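Local coordinates for protein taurocyamine kinase (Schistosoma mansoni, PDB 4WOD) that reversibly transfers the phosphoryl group of ATP to taurocyamine, giving N-phosphotaurocyamine and ADP, with magnesium as cofactor, at residues 24-29 against 77-82; 158-163 against 213-218; 546-551 against 562-567. The protein carries 4 engineered substitutions. One frame throughout, in Å; residues are numbered along the deposited sequence.

Overall arrangement
From the N terminus, contact 1 comes first: it closes an excursion of 47 residues, about half helical and without strand, and joins the short helix 22-26 to helix 74-84 in the N-terminal domain of the first kinase repeat. Contact 2 follows in the catalytic domain of the same repeat, bringing the turn before edge strand 162-166 up to strand 215-219 of the eight-stranded antiparallel sheet. Contact 3 lies in the second repeat, where residues 546-551 and 562-567 close a short loop around helix 553-558. The three loops run in series, neither nesting nor crossing. The centres of contact 1 and contact 2 are about 39 Å apart. The centres of contact 2 and contact 3 are about 50 Å apart.

Contact 1. Residues 24-29 against 77-82; sequences KKYLTD and FDAVIA
In the helical N-terminal domain of the first phosphagen kinase repeat, Tyr-26, the last residue of helix 22-26, lays its ring against Ala-79 and Val-80 of helix 74-84. The methyl CB of Ala-79 stands over one face of the phenol in a CH-pi contact, 3.9 Å from the ring centroid and 19° off the normal. It is displaced toward the CD1 side, where Tyr-26 CD1 to Ala-79 CB is 3.6 Å. CG2 of Val-80 meets the CD2 side obliquely, with Tyr-26 CD2 to Val-80 CG2 at 3.9 Å. Tyr-26 carries CG anti to its carbonyl carbon (chi1 -66°), which sends the ring out from its own helix toward the neighbouring one. Lys-25 CG lies over the opposite face, 3.9 Å above the plane, so the ring is held between this aliphatic chain and the alanine methyl. Farther along helix 74-84, Asp-83 OD2 accepts a hydrogen bond from Tyr-26 OH and forms a salt bridge with Lys-25 NZ. Val-80 also packs on Leu-61 and Pro-62; Leu-61 lines the pocket of the bound arginine, and that ligand is about 8 Å from the side chain of Val-80. The side-chain contacts between the segments are apolar, with Ala-79 O also 3.7 Å from Tyr-26 CE2; the hydroxyl's bond to Asp-83 probably fixes the ring's direction, and the groups on its two faces probably limit its tilt.

Contact 2. Residues 158-163 against 213-218; sequences GEYEGT and KNFLVW
Tyr-160 turns the CD1-CE1 edge of its ring onto one face of Phe-215 in a T-shaped stack. The centroids are 4.9 Å apart and the planes stand at 71°. CD1 of Tyr-160 is almost centred on the phenyl ring, 3.7 Å above its plane, and is nearly equidistant from its six carbons; the nearest pair is Tyr-160 CD1 to Phe-215 CG at 3.8 Å. One face of the tyrosine ring carries CB of Glu-159, offset toward the rim. Phe-215 extends from its strand with CG anti to the backbone N (chi1 180°), presenting its face across to the tyrosine. The phenol OH reaches beyond the pair to the backbone O of Arg-242 on helix 236-251, and both rings pack on Ala-246 of that helix. Beside the rings, a water joins the segments: it donates to Glu-159 OE2 at 2.9 Å and accepts from Asn-214 ND2 at 3.0 Å. Asn-214 OD1 is in turn bonded to Asn-210 ND2, which also holds the backbone O of Glu-159. The aromatic pair is buried, whereas the bridge passes between more exposed polar side chains. Tyr-160 sits in the turn leading into edge strand 162-166, which strand 206-210 separates from strand 215-219; the stack is part of the hydrophobic layer between the antiparallel sheet and helix 236-251 in the phosphagen kinase catalytic domain.

Contact 3. Residues 546-551 against 562-567; sequences FLFKND and RDWPVG
Asn-550 lies flat over one face of the Trp-564 indole, its amide plane only 13° from the ring plane. Its CB sits over the six-membered ring, 3.8 Å from the centroid, a CH-pi contact. ND2 extends over the pyrrole part, with Asn-550 ND2 to Trp-564 CD1 at 3.6 Å. The asparagine takes the rotamer with CG between backbone N and carbonyl carbon (chi1 55°), which folds the amide over the indole. Trp-564 and Phe-548 form an offset edge-to-face pair, the indole edge toward the Phe-548 face, centroids 5.7 Å apart and planes at 75°. Their closest side-chain atoms are Phe-548 CE1 and Trp-564 CH2, at 3.9 Å. Backbone O of Phe-548 lies at the indole edge, 3.7 Å from Trp-564 CZ2. The two loops flank helix 553-558 in the catalytic domain of the second repeat, and the later one runs on into strand 569-573 of its antiparallel sheet. The backbone N of Asn-550 is buried here without a hydrogen-bonding partner. On the face of Trp-564 opposite Asn-550 lies CB of Pro-565, which follows the tryptophan through a cis peptide bond. Phe-548 is backed by Trp-581 of strand 578-582, whose NE1 bonds the backbone O of Leu-547, and by Arg-568.

Contact 1. Residues 24-29 against 77-82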
loop_
_atom_site.group_PDB
_atom_site.type_symbol
_atom_site.label_atom_id
_atom_site.label_comp_id
_atom_site.label_asym_id
_atom_site.label_seq_id
_atom_site.Cartn_x
_atom_site.Cartn_y
_atom_site.Cartn_z
ATOM N N LYS A 24 -2.825 22.477 -1.015
ATOM C CA LYS A 24 -4.008 22.640 -1.842
ATOM C C LYS A 24 -5.256 22.371 -0.992
ATOM O O LYS A 24 -6.255 23.083 -1.081
ATOM C CB LYS A 24 -3.945 21.693 -3.035
ATOM C CG LYS A 24 -5.151 21.723 -3.945
ATOM C CD LYS A 24 -4.831 20.937 -5.187
ATOM C CE LYS A 24 -5.990 20.889 -6.149
ATOM N NZ LYS A 24 -5.513 20.543 -7.511
ATOM N N LYS A 25 -5.152 21.371 -0.124
ATOM C CA LYS A 25 -6.278 20.934 0.691
ATOM C C LYS A 25 -6.728 22.008 1.662
ATOM O O LYS A 25 -7.919 22.232 1.830
ATOM C CB LYS A 25 -5.904 19.656 1.436
ATOM C CG LYS A 25 -7.028 19.019 2.217
ATOM C CD LYS A 25 -6.647 17.590 2.575
ATOM C CE LYS A 25 -7.573 16.985 3.606
ATOM N NZ LYS A 25 -7.061 15.632 3.989
ATOM N N TYR A 26 -5.780 22.708 2.274
ATOM C CA TYR A 26 -6.135 23.623 3.346
ATOM C C TYR A 26 -6.021 25.104 2.987
ATOM O O TYR A 26 -6.446 25.959 3.776
ATOM C CB TYR A 26 -5.294 23.299 4.584
ATOM C CG TYR A 26 -5.633 21.931 5.144
ATOM C CD1 TYR A 26 -6.889 21.676 5.711
ATOM C CD2 TYR A 26 -4.711 20.887 5.091
ATOM C CE1 TYR A 26 -7.210 20.421 6.204
ATOM C CE2 TYR A 26 -5.016 19.639 5.586
ATOM C CZ TYR A 26 -6.272 19.407 6.145
ATOM O OH TYR A 26 -6.571 18.160 6.635
ATOM N N LEU A 27 -5.499 25.426 1.802
ATOM C CA LEU A 27 -5.423 26.835 1.400
ATOM C C LEU A 27 -6.776 27.280 0.820
ATOM O O LEU A 27 -6.928 27.491 -0.394
ATOM C CB LEU A 27 -4.287 27.069 0.400
ATOM C CG LEU A 27 -3.951 28.522 0.045
ATOM C CD1 LEU A 27 -3.636 29.311 1.312
ATOM C CD2 LEU A 27 -2.792 28.594 -0.929
ATOM N N THR A 28 -7.755 27.410 1.706
ATOM C CA THR A 28 -9.133 27.694 1.303
ATOM C C THR A 28 -9.342 29.173 1.037
ATOM O O THR A 28 -8.500 30.009 1.393
ATOM C CB THR A 28 -10.133 27.239 2.369
ATOM O OG1 THR A 28 -10.011 28.076 3.535
ATOM C CG2 THR A 28 -9.873 25.775 2.745
ATOM N N ASP A 29 -10.471 29.493 0.411
ATOM C CA ASP A 29 -10.875 30.882 0.226
ATOM C C ASP A 29 -10.844 31.647 1.558
ATOM O O ASP A 29 -10.336 32.766 1.621
ATOM C CB ASP A 29 -12.276 30.972 -0.410
ATOM C CG ASP A 29 -12.290 30.554 -1.883
ATOM O OD1 ASP A 29 -11.202 30.325 -2.458
ATOM O OD2 ASP A 29 -13.385 30.467 -2.476
ATOM N N PHE A 77 -1.441 26.254 9.111
ATOM C CA PHE A 77 -0.377 25.287 9.433
ATOM C C PHE A 77 -0.817 24.192 10.411
ATOM O O PHE A 77 -0.350 23.058 10.295
ATOM C CB PHE A 77 0.861 26.003 9.994
ATOM C CG PHE A 77 1.763 26.575 8.931
ATOM C CD1 PHE A 77 2.645 25.754 8.233
ATOM C CD2 PHE A 77 1.723 27.925 8.618
ATOM C CE1 PHE A 77 3.477 26.275 7.240
ATOM C CE2 PHE A 77 2.561 28.454 7.631
ATOM C CZ PHE A 77 3.439 27.614 6.935
ATOM N N ASP A 78 -1.677 24.522 11.379
ATOM C CA ASP A 78 -2.125 23.506 12.340
ATOM C C ASP A 78 -2.925 22.432 11.608
ATOM O O ASP A 78 -2.817 21.239 11.906
ATOM C CB ASP A 78 -2.955 24.123 13.466
ATOM C CG ASP A 78 -2.101 24.541 14.646
ATOM O OD1 ASP A 78 -0.858 24.459 14.524
ATOM O OD2 ASP A 78 -2.660 24.956 15.686
ATOM N N ALA A 79 -3.696 22.865 10.621
ATOM C CA ALA A 79 -4.458 21.931 9.810
ATOM C C ALA A 79 -3.517 21.023 9.022
ATOM O O ALA A 79 -3.694 19.797 9.015
ATOM C CB ALA A 79 -5.400 22.682 8.881
ATOM N N VAL A 80 -2.499 21.612 8.388
ATOM C CA VAL A 80 -1.526 20.840 7.614
ATOM C C VAL A 80 -0.746 19.849 8.491
ATOM O O VAL A 80 -0.517 18.692 8.119
ATOM C CB VAL A 80 -0.526 21.790 6.886
ATOM C CG1 VAL A 80 0.656 21.022 6.325
ATOM C CG2 VAL A 80 -1.242 22.589 5.790
ATOM N N ILE A 81 -0.329 20.328 9.654
ATOM C CA ILE A 81 0.520 19.555 10.556
ATOM C C ILE A 81 -0.255 18.393 11.164
ATOM O O ILE A 81 0.231 17.257 11.184
ATOM C CB ILE A 81 1.100 20.468 11.672
ATOM C CG1 ILE A 81 2.165 21.404 11.088
ATOM C CG2 ILE A 81 1.683 19.645 12.817
ATOM C CD1 ILE A 81 2.483 22.604 11.989
ATOM N N ALA A 82 -1.466 18.678 11.644
ATOM C CA ALA A 82 -2.346 17.648 12.195
ATOM C C ALA A 82 -2.600 16.543 11.166
ATOM O O ALA A 82 -2.560 15.369 11.488
ATOM C CB ALA A 82 -3.669 18.261 12.668
#

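Contact 2. Residues 158-163 against 213-218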
loop_
_atom_site.group_PDB
_atom_site.type_symbol
_atom_site.label_atom_id
_atom_site.label_comp_id
_atom_site.label_asym_id
_atom_site.label_seq_id
_atom_site.Cartn_x
_atom_site.Cartn_y
_atom_site.Cartn_z
ATOM N N GLY A 158 37.085 17.691 22.109
ATOM C CA GLY A 158 37.625 16.422 21.651
ATOM C C GLY A 158 37.093 15.749 20.404
ATOM O O GLY A 158 37.520 16.060 19.300
ATOM N N GLU A 159 36.166 14.816 20.595
ATOM C CA GLU A 159 35.612 13.995 19.509
ATOM C C GLU A 159 35.142 14.808 18.308
ATOM O O GLU A 159 35.264 14.380 17.158
ATOM C CB GLU A 159 34.443 13.158 20.032
ATOM C CG GLU A 159 33.825 12.240 18.990
ATOM C CD GLU A 159 32.733 11.374 19.568
ATOM O OE1 GLU A 159 32.174 11.756 20.617
ATOM O OE2 GLU A 159 32.441 10.310 18.978
ATOM N N TYR A 160 34.626 15.996 18.578
ATOM C CA TYR A 160 34.011 16.787 17.529
ATOM C C TYR A 160 34.993 17.707 16.825
ATOM O O TYR A 160 34.611 18.413 15.895
ATOM C CB TYR A 160 32.837 17.571 18.114
ATOM C CG TYR A 160 31.866 16.624 18.777
ATOM C CD1 TYR A 160 30.985 15.863 18.023
ATOM C CD2 TYR A 160 31.875 16.447 20.145
ATOM C CE1 TYR A 160 30.110 14.981 18.625
ATOM C CE2 TYR A 160 31.017 15.568 20.754
ATOM C CZ TYR A 160 30.139 14.834 19.989
ATOM O OH TYR A 160 29.288 13.963 20.614
ATOM N N GLU A 161 36.260 17.670 17.229
ATOM C CA GLU A 161 37.255 18.537 16.610
ATOM C C GLU A 161 37.358 18.242 15.128
ATOM O O GLU A 161 37.374 17.084 14.713
ATOM C CB GLU A 161 38.626 18.386 17.275
ATOM C CG GLU A 161 39.673 19.317 16.680
ATOM C CD GLU A 161 40.410 20.131 17.728
ATOM O OE1 GLU A 161 41.510 19.706 18.144
ATOM O OE2 GLU A 161 39.893 21.196 18.134
ATOM N N GLY A 162 37.415 19.296 14.323
ATOM C CA GLY A 162 37.381 19.126 12.886
ATOM C C GLY A 162 37.486 20.435 12.131
ATOM O O GLY A 162 38.043 21.402 12.631
ATOM N N THR A 163 36.922 20.466 10.930
ATOM C CA THR A 163 37.108 21.595 10.035
ATOM C C THR A 163 35.811 22.166 9.465
ATOM O O THR A 163 34.944 21.423 8.993
ATOM C CB THR A 163 38.015 21.196 8.863
ATOM O OG1 THR A 163 39.275 20.744 9.379
ATOM C CG2 THR A 163 38.242 22.375 7.928
ATOM N N LYS A 213 35.381 11.822 10.712
ATOM C CA LYS A 213 34.408 11.774 9.615
ATOM C C LYS A 213 33.141 10.968 9.941
ATOM O O LYS A 213 32.573 10.310 9.071
ATOM C CB LYS A 213 35.065 11.216 8.351
ATOM C CG LYS A 213 36.328 11.976 7.932
ATOM C CD LYS A 213 36.668 11.775 6.465
ATOM C CE LYS A 213 37.947 12.542 6.107
ATOM N NZ LYS A 213 38.203 12.628 4.635
ATOM N N ASN A 214 32.710 11.024 11.196
ATOM C CA ASN A 214 31.473 10.380 11.624
ATOM C C ASN A 214 30.477 11.399 12.214
ATOM O O ASN A 214 29.478 11.018 12.830
ATOM C CB ASN A 214 31.776 9.271 12.642
ATOM C CG ASN A 214 32.474 9.794 13.881
ATOM O OD1 ASN A 214 32.507 11.002 14.119
ATOM N ND2 ASN A 214 33.017 8.885 14.691
ATOM N N PHE A 215 30.780 12.682 12.020
ATOM C CA PHE A 215 29.986 13.808 12.518
ATOM C C PHE A 215 30.037 14.904 11.477
ATOM O O PHE A 215 31.109 15.325 11.061
ATOM C CB PHE A 215 30.514 14.318 13.859
ATOM C CG PHE A 215 29.737 15.492 14.426
ATOM C CD1 PHE A 215 28.529 15.287 15.084
ATOM C CD2 PHE A 215 30.232 16.790 14.327
ATOM C CE1 PHE A 215 27.811 16.362 15.616
ATOM C CE2 PHE A 215 29.524 17.872 14.854
ATOM C CZ PHE A 215 28.313 17.654 15.503
ATOM N N LEU A 216 28.873 15.364 11.042
ATOM C CA LEU A 216 28.795 16.253 9.886
ATOM C C LEU A 216 27.737 17.325 10.129
ATOM O O LEU A 216 26.634 17.006 10.628
ATOM C CB LEU A 216 28.466 15.439 8.633
ATOM C CG LEU A 216 28.035 16.188 7.372
ATOM C CD1 LEU A 216 29.223 16.858 6.687
ATOM C CD2 LEU A 216 27.304 15.268 6.400
ATOM N N VAL A 217 28.052 18.587 9.828
ATOM C CA VAL A 217 27.063 19.660 10.037
ATOM C C VAL A 217 26.846 20.531 8.807
ATOM O O VAL A 217 27.807 21.037 8.233
ATOM C CB VAL A 217 27.452 20.594 11.211
ATOM C CG1 VAL A 217 26.381 21.654 11.392
ATOM C CG2 VAL A 217 27.615 19.806 12.510
ATOM N N TRP A 218 25.581 20.704 8.417
ATOM C CA TRP A 218 25.212 21.599 7.322
ATOM C C TRP A 218 24.679 22.913 7.883
ATOM O O TRP A 218 23.743 22.926 8.709
ATOM C CB TRP A 218 24.160 20.945 6.420
ATOM C CG TRP A 218 24.700 19.844 5.559
ATOM C CD1 TRP A 218 26.004 19.448 5.452
ATOM C CD2 TRP A 218 23.950 18.996 4.667
ATOM N NE1 TRP A 218 26.113 18.416 4.553
ATOM C CE2 TRP A 218 24.872 18.118 4.059
ATOM C CE3 TRP A 218 22.595 18.899 4.329
ATOM C CZ2 TRP A 218 24.477 17.148 3.127
ATOM C CZ3 TRP A 218 22.205 17.938 3.399
ATOM C CH2 TRP A 218 23.146 17.078 2.810
HETATM O O HOH W 1 34.524 9.667 17.122
#

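Contact 3. Residues 546-551 against 562-567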
loop_
_atom_site.group_PDB
_atom_site.type_symbol
_atom_site.label_atom_id
_atom_site.label_comp_id
_atom_site.label_asym_id
_atom_site.label_seq_id
_atom_site.Cartn_x
_atom_site.Cartn_y
_atom_site.Cartn_z
ATOM N N PHE A 546 -16.013 -1.499 -15.853
ATOM C CA PHE A 546 -15.296 -2.748 -16.068
ATOM C C PHE A 546 -13.892 -2.517 -15.537
ATOM O O PHE A 546 -12.983 -2.181 -16.285
ATOM C CB PHE A 546 -15.268 -3.156 -17.542
ATOM C CG PHE A 546 -16.622 -3.438 -18.127
ATOM C CD1 PHE A 546 -17.721 -3.652 -17.308
ATOM C CD2 PHE A 546 -16.794 -3.490 -19.509
ATOM C CE1 PHE A 546 -18.969 -3.904 -17.852
ATOM C CE2 PHE A 546 -18.035 -3.749 -20.059
ATOM C CZ PHE A 546 -19.126 -3.957 -19.232
ATOM N N LEU A 547 -13.740 -2.659 -14.225
ATOM C CA LEU A 547 -12.501 -2.285 -13.568
ATOM C C LEU A 547 -11.622 -3.489 -13.304
ATOM O O LEU A 547 -12.095 -4.591 -13.101
ATOM C CB LEU A 547 -12.788 -1.567 -12.243
ATOM C CG LEU A 547 -13.741 -0.372 -12.317
ATOM C CD1 LEU A 547 -14.167 0.042 -10.914
ATOM C CD2 LEU A 547 -13.086 0.779 -13.065
ATOM N N PHE A 548 -10.323 -3.257 -13.285
ATOM C CA PHE A 548 -9.397 -4.295 -12.901
ATOM C C PHE A 548 -8.217 -3.535 -12.307
ATOM O O PHE A 548 -7.258 -3.193 -13.000
ATOM C CB PHE A 548 -9.046 -5.172 -14.117
ATOM C CG PHE A 548 -8.261 -6.423 -13.786
ATOM C CD1 PHE A 548 -7.808 -6.670 -12.504
ATOM C CD2 PHE A 548 -8.028 -7.380 -14.768
ATOM C CE1 PHE A 548 -7.096 -7.809 -12.217
ATOM C CE2 PHE A 548 -7.324 -8.532 -14.480
ATOM C CZ PHE A 548 -6.858 -8.738 -13.198
ATOM N N LYS A 549 -8.348 -3.220 -11.023
ATOM C CA LYS A 549 -7.355 -2.439 -10.305
ATOM C C LYS A 549 -6.648 -3.291 -9.254
ATOM O O LYS A 549 -7.179 -4.300 -8.799
ATOM C CB LYS A 549 -8.009 -1.226 -9.637
ATOM C CG LYS A 549 -9.111 -0.587 -10.463
ATOM C CD LYS A 549 -9.796 0.540 -9.701
ATOM C CE LYS A 549 -8.813 1.629 -9.308
ATOM N NZ LYS A 549 -9.420 2.982 -9.467
ATOM N N ASN A 550 -5.457 -2.871 -8.855
ATOM C CA ASN A 550 -4.751 -3.545 -7.778
ATOM C C ASN A 550 -5.044 -2.858 -6.457
ATOM O O ASN A 550 -4.143 -2.330 -5.822
ATOM C CB ASN A 550 -3.241 -3.575 -8.056
ATOM C CG ASN A 550 -2.652 -2.189 -8.299
ATOM O OD1 ASN A 550 -3.376 -1.201 -8.424
ATOM N ND2 ASN A 550 -1.328 -2.119 -8.365
ATOM N N ASP A 551 -6.308 -2.863 -6.046
ATOM C CA ASP A 551 -6.715 -2.095 -4.870
ATOM C C ASP A 551 -7.426 -2.882 -3.761
ATOM O O ASP A 551 -7.891 -2.277 -2.802
ATOM C CB ASP A 551 -7.630 -0.951 -5.300
ATOM C CG ASP A 551 -8.953 -1.450 -5.843
ATOM O OD1 ASP A 551 -9.025 -2.638 -6.236
ATOM O OD2 ASP A 551 -9.920 -0.656 -5.882
ATOM N N ARG A 562 1.032 -9.119 -7.722
ATOM C CA ARG A 562 2.458 -9.126 -7.982
ATOM C C ARG A 562 2.768 -9.008 -9.483
ATOM O O ARG A 562 1.988 -9.461 -10.320
ATOM C CB ARG A 562 3.079 -10.398 -7.412
ATOM C CG ARG A 562 3.268 -10.413 -5.885
ATOM C CD ARG A 562 3.794 -11.805 -5.458
ATOM N NE ARG A 562 3.121 -12.809 -6.258
ATOM C CZ ARG A 562 3.698 -13.625 -7.131
ATOM N NH1 ARG A 562 5.017 -13.655 -7.317
ATOM N NH2 ARG A 562 2.930 -14.437 -7.805
ATOM N N ASP A 563 3.920 -8.411 -9.806
ATOM C CA ASP A 563 4.381 -8.189 -11.184
ATOM C C ASP A 563 3.325 -7.499 -12.052
ATOM O O ASP A 563 3.097 -7.854 -13.217
ATOM C CB ASP A 563 4.824 -9.507 -11.815
ATOM C CG ASP A 563 5.988 -10.116 -11.081
ATOM O OD1 ASP A 563 7.015 -9.407 -10.956
ATOM O OD2 ASP A 563 5.873 -11.276 -10.615
ATOM N N TRP A 564 2.729 -6.477 -11.459
ATOM C CA TRP A 564 1.624 -5.729 -12.041
ATOM C C TRP A 564 2.068 -4.913 -13.261
ATOM O O TRP A 564 3.161 -4.321 -13.267
ATOM C CB TRP A 564 1.026 -4.833 -10.963
ATOM C CG TRP A 564 -0.229 -4.148 -11.355
ATOM C CD1 TRP A 564 -0.371 -2.838 -11.709
ATOM C CD2 TRP A 564 -1.532 -4.735 -11.437
ATOM N NE1 TRP A 564 -1.687 -2.576 -12.009
ATOM C CE2 TRP A 564 -2.419 -3.722 -11.847
ATOM C CE3 TRP A 564 -2.032 -6.016 -11.209
ATOM C CZ2 TRP A 564 -3.778 -3.951 -12.026
ATOM C CZ3 TRP A 564 -3.383 -6.245 -11.391
ATOM C CH2 TRP A 564 -4.243 -5.213 -11.790
ATOM N N PRO A 565 1.243 -4.902 -14.320
ATOM C CA PRO A 565 -0.019 -5.627 -14.489
ATOM C C PRO A 565 0.123 -6.774 -15.488
ATOM O O PRO A 565 -0.801 -7.030 -16.261
ATOM C CB PRO A 565 -0.940 -4.545 -15.054
ATOM C CG PRO A 565 0.012 -3.691 -15.914
ATOM C CD PRO A 565 1.459 -3.990 -15.453
ATOM N N VAL A 566 1.276 -7.438 -15.486
ATOM C CA VAL A 566 1.617 -8.398 -16.530
ATOM C C VAL A 566 0.663 -9.593 -16.554
ATOM O O VAL A 566 0.326 -10.153 -15.513
ATOM C CB VAL A 566 3.076 -8.887 -16.355
ATOM C CG1 VAL A 566 3.440 -9.902 -17.417
ATOM C CG2 VAL A 566 4.018 -7.706 -16.433
ATOM N N GLY A 567 0.236 -9.971 -17.753
ATOM C CA GLY A 567 -0.645 -11.109 -17.952
ATOM C C GLY A 567 -2.099 -10.920 -17.543
ATOM O O GLY A 567 -2.875 -11.886 -17.581
#